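Local coordinates for regulatory protein (Pseudomonas aeruginosa, PDB 5J2Y) that binds promoter DNA as a quorum-sensing repressor and is regarded as a global regulator of gene expression, at residues F14-T19 / E28-R33. Residues are numbered along the deposited sequence; the frame is centred on the assembly and turned at random.
Sequences FRAKAT and ETFWSR
Ala16 meets two aromatic side chains of the next helix, Phe30 and Trp31. No hydrogen bond crosses between 14-19 and 28-33. The Phe30 ring reaches helix 9-22 because CG stands anti to the backbone N (chi1 -180°). The far end of the ring does the touching. Phe30 CE2 lies 4.1 Å from Ala16 CB, and Phe30 CZ comes to 3.7 Å from Ala16 O, which approaches the ring obliquely. The small methyl group of Ala16 meets the end of the Phe30 ring. The CA atoms of Ala16 and Phe30 are 9.1 Å apart. Trp31 adds a looser touch with its six-membered ring, where CZ2 is 4.4 Å from Ala16 CB. The two aromatic side chains also pack on each other. Phe30 CD2 sits 3.6 Å above the Trp31 ring plane, over one face of the indole, nearer its margin than its centre, while Trp31 CD1 lies in plane at the Phe30 edge. Trp31 NE1 hydrogen-bonds to Glu45 OE2 on helix 38-45. Helix 52-62 adds Tyr61 against Phe30 and Leu58 against Trp31. This buried contact packs helix 9-22 against helix 27-32 in the all-helical RsaL-like helix-turn-helix domain, its nearest atom about 5 Å from the bound DNA.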
ATOM      1  N   PHE A  14      -8.356  -2.075  -1.680  1.00 32.34           N
ATOM      2  CA  PHE A  14      -9.348  -1.000  -1.660  1.00 33.21           C
ATOM      3  C   PHE A  14      -9.229  -0.126  -0.415  1.00 36.26           C
ATOM      4  O   PHE A  14      -9.403   1.100  -0.480  1.00 38.16           O
ATOM      5  CB  PHE A  14     -10.740  -1.565  -1.822  1.00 31.71           C
ATOM      6  CG  PHE A  14     -10.900  -2.360  -3.071  1.00 30.70           C
ATOM      7  CD1 PHE A  14     -11.139  -1.727  -4.281  1.00 31.70           C
ATOM      8  CD2 PHE A  14     -10.747  -3.719  -3.053  1.00 32.66           C
ATOM      9  CE1 PHE A  14     -11.315  -2.466  -5.433  1.00 31.63           C
ATOM     10  CE2 PHE A  14     -10.885  -4.483  -4.205  1.00 33.98           C
ATOM     11  CZ  PHE A  14     -11.168  -3.850  -5.404  1.00 33.69           C
ATOM     12  N   ARG A  15      -8.920  -0.752   0.718  1.00 33.28           N
ATOM     13  CA  ARG A  15      -8.737  -0.012   1.958  1.00 37.64           C
ATOM     14  C   ARG A  15      -7.566   0.912   1.672  1.00 36.25           C
ATOM     15  O   ARG A  15      -7.680   2.135   1.761  1.00 37.44           O
ATOM     16  CB  ARG A  15      -8.406  -0.955   3.112  1.00 42.90           C
ATOM     17  CG  ARG A  15      -9.594  -1.292   3.999  1.00 50.95           C
ATOM     18  CD  ARG A  15      -9.181  -1.399   5.458  1.00 60.52           C
ATOM     19  NE  ARG A  15      -9.293  -0.119   6.153  1.00 68.37           N
ATOM     20  CZ  ARG A  15      -8.888   0.091   7.401  1.00 70.14           C
ATOM     21  NH1 ARG A  15      -9.029   1.287   7.954  1.00 70.98           N
ATOM     22  NH2 ARG A  15      -8.342  -0.897   8.098  1.00 64.07           N
ATOM     23  N   ALA A  16      -6.440   0.305   1.310  1.00 32.78           N
ATOM     24  CA  ALA A  16      -5.227   1.052   0.939  1.00 33.49           C
ATOM     25  C   ALA A  16      -5.504   2.265   0.071  1.00 32.61           C
ATOM     26  O   ALA A  16      -4.925   3.309   0.290  1.00 34.66           O
ATOM     27  CB  ALA A  16      -4.234   0.143   0.231  1.00 35.50           C
ATOM     28  N   LYS A  17      -6.379   2.107  -0.922  1.00 34.20           N
ATOM     29  CA  LYS A  17      -6.787   3.202  -1.803  1.00 34.16           C
ATOM     30  C   LYS A  17      -7.505   4.329  -1.067  1.00 36.63           C
ATOM     31  O   LYS A  17      -7.232   5.515  -1.295  1.00 33.83           O
ATOM     32  CB  LYS A  17      -7.687   2.698  -2.910  1.00 36.87           C
ATOM     33  CG  LYS A  17      -8.071   3.791  -3.905  1.00 36.99           C
ATOM     34  CD  LYS A  17      -8.914   3.241  -5.042  1.00 33.66           C
ATOM     35  CE  LYS A  17      -9.415   4.389  -5.903  1.00 35.16           C
ATOM     36  NZ  LYS A  17     -10.163   3.908  -7.106  1.00 33.17           N
ATOM     37  N   ALA A  18      -8.419   3.963  -0.180  1.00 37.17           N
ATOM     38  CA  ALA A  18      -9.116   4.965   0.636  1.00 36.25           C
ATOM     39  C   ALA A  18      -8.174   5.777   1.526  1.00 36.56           C
ATOM     40  O   ALA A  18      -8.375   6.961   1.728  1.00 38.77           O
ATOM     41  CB  ALA A  18     -10.166   4.280   1.490  1.00 37.63           C
ATOM     42  N   THR A  19      -7.163   5.128   2.096  1.00 39.37           N
ATOM     43  CA  THR A  19      -6.170   5.828   2.925  1.00 36.43           C
ATOM     44  C   THR A  19      -5.462   6.866   2.070  1.00 33.19           C
ATOM     45  O   THR A  19      -5.438   8.050   2.386  1.00 36.46           O
ATOM     46  CB  THR A  19      -5.114   4.845   3.471  1.00 39.23           C
ATOM     47  OG1 THR A  19      -5.760   3.812   4.216  1.00 39.68           O
ATOM     48  CG2 THR A  19      -4.102   5.551   4.366  1.00 44.75           C
ATOM     49  N   GLU A  28       1.869   6.682  -7.287  1.00 29.57           N
ATOM     50  CA  GLU A  28       3.335   6.626  -7.305  1.00 32.20           C
ATOM     51  C   GLU A  28       3.866   6.874  -5.916  1.00 33.03           C
ATOM     52  O   GLU A  28       4.744   6.143  -5.445  1.00 29.52           O
ATOM     53  CB  GLU A  28       3.898   7.683  -8.267  1.00 34.70           C
ATOM     54  CG  GLU A  28       5.434   7.848  -8.339  1.00 43.14           C
ATOM     55  CD  GLU A  28       6.219   6.559  -8.599  1.00 47.62           C
ATOM     56  OE1 GLU A  28       5.713   5.674  -9.326  1.00 46.67           O
ATOM     57  OE2 GLU A  28       7.365   6.446  -8.081  1.00 49.95           O
ATOM     58  N   THR A  29       3.328   7.920  -5.272  1.00 32.36           N
ATOM     59  CA  THR A  29       3.836   8.373  -3.982  1.00 31.51           C
ATOM     60  C   THR A  29       3.564   7.267  -2.957  1.00 30.69           C
ATOM     61  O   THR A  29       4.435   6.823  -2.259  1.00 32.75           O
ATOM     62  CB  THR A  29       3.167   9.712  -3.548  1.00 33.38           C
ATOM     63  OG1 THR A  29       3.572  10.788  -4.419  1.00 34.10           O
ATOM     64  CG2 THR A  29       3.561  10.089  -2.161  1.00 32.60           C
ATOM     65  N   PHE A  30       2.340   6.783  -2.941  1.00 29.95           N
ATOM     66  CA  PHE A  30       1.903   5.832  -1.941  1.00 27.77           C
ATOM     67  C   PHE A  30       2.554   4.452  -2.117  1.00 27.76           C
ATOM     68  O   PHE A  30       3.173   3.892  -1.181  1.00 26.27           O
ATOM     69  CB  PHE A  30       0.397   5.721  -2.017  1.00 26.14           C
ATOM     70  CG  PHE A  30      -0.186   4.764  -1.014  1.00 27.58           C
ATOM     71  CD1 PHE A  30      -0.457   5.167   0.291  1.00 27.49           C
ATOM     72  CD2 PHE A  30      -0.484   3.500  -1.382  1.00 26.47           C
ATOM     73  CE1 PHE A  30      -1.015   4.305   1.191  1.00 26.84           C
ATOM     74  CE2 PHE A  30      -1.027   2.629  -0.493  1.00 28.18           C
ATOM     75  CZ  PHE A  30      -1.282   3.012   0.805  1.00 27.96           C
ATOM     76  N   TRP A  31       2.493   3.920  -3.329  1.00 26.20           N
ATOM     77  CA  TRP A  31       2.973   2.559  -3.528  1.00 26.18           C
ATOM     78  C   TRP A  31       4.494   2.401  -3.517  1.00 25.93           C
ATOM     79  O   TRP A  31       5.009   1.341  -3.146  1.00 23.16           O
ATOM     80  CB  TRP A  31       2.387   1.995  -4.775  1.00 24.27           C
ATOM     81  CG  TRP A  31       1.006   1.737  -4.601  1.00 23.96           C
ATOM     82  CD1 TRP A  31      -0.040   2.515  -5.027  1.00 26.97           C
ATOM     83  CD2 TRP A  31       0.434   0.614  -3.929  1.00 23.90           C
ATOM     84  NE1 TRP A  31      -1.240   1.939  -4.657  1.00 26.19           N
ATOM     85  CE2 TRP A  31      -0.973   0.764  -3.997  1.00 24.27           C
ATOM     86  CE3 TRP A  31       0.975  -0.507  -3.275  1.00 22.20           C
ATOM     87  CZ2 TRP A  31      -1.838  -0.160  -3.470  1.00 24.76           C
ATOM     88  CZ3 TRP A  31       0.130  -1.412  -2.728  1.00 24.32           C
ATOM     89  CH2 TRP A  31      -1.289  -1.239  -2.825  1.00 27.92           C
ATOM     90  N   SER A  32       5.201   3.478  -3.836  1.00 26.10           N
ATOM     91  CA  SER A  32       6.645   3.397  -3.908  1.00 26.32           C
ATOM     92  C   SER A  32       7.305   3.331  -2.547  1.00 27.55           C
ATOM     93  O   SER A  32       8.439   2.891  -2.465  1.00 32.46           O
ATOM     94  CB  SER A  32       7.237   4.530  -4.781  1.00 27.16           C
ATOM     95  OG  SER A  32       6.911   5.794  -4.248  1.00 31.09           O
ATOM     96  N   ARG A  33       6.610   3.722  -1.470  1.00 29.01           N
ATOM     97  CA  ARG A  33       7.154   3.518  -0.095  1.00 26.63           C
ATOM     98  C   ARG A  33       7.434   2.069   0.184  1.00 26.80           C
ATOM     99  O   ARG A  33       8.225   1.775   1.073  1.00 25.45           O
ATOM    100  CB  ARG A  33       6.186   3.969   1.000  1.00 28.61           C
ATOM    101  CG  ARG A  33       5.783   5.412   0.905  1.00 30.73           C
ATOM    102  CD  ARG A  33       5.262   5.928   2.227  1.00 34.07           C
ATOM    103  NE  ARG A  33       5.093   7.381   2.107  1.00 34.01           N
ATOM    104  CZ  ARG A  33       3.937   7.986   1.811  1.00 33.85           C
ATOM    105  NH1 ARG A  33       2.818   7.289   1.680  1.00 34.26           N
ATOM    106  NH2 ARG A  33       3.889   9.305   1.683  1.00 35.12           N
TER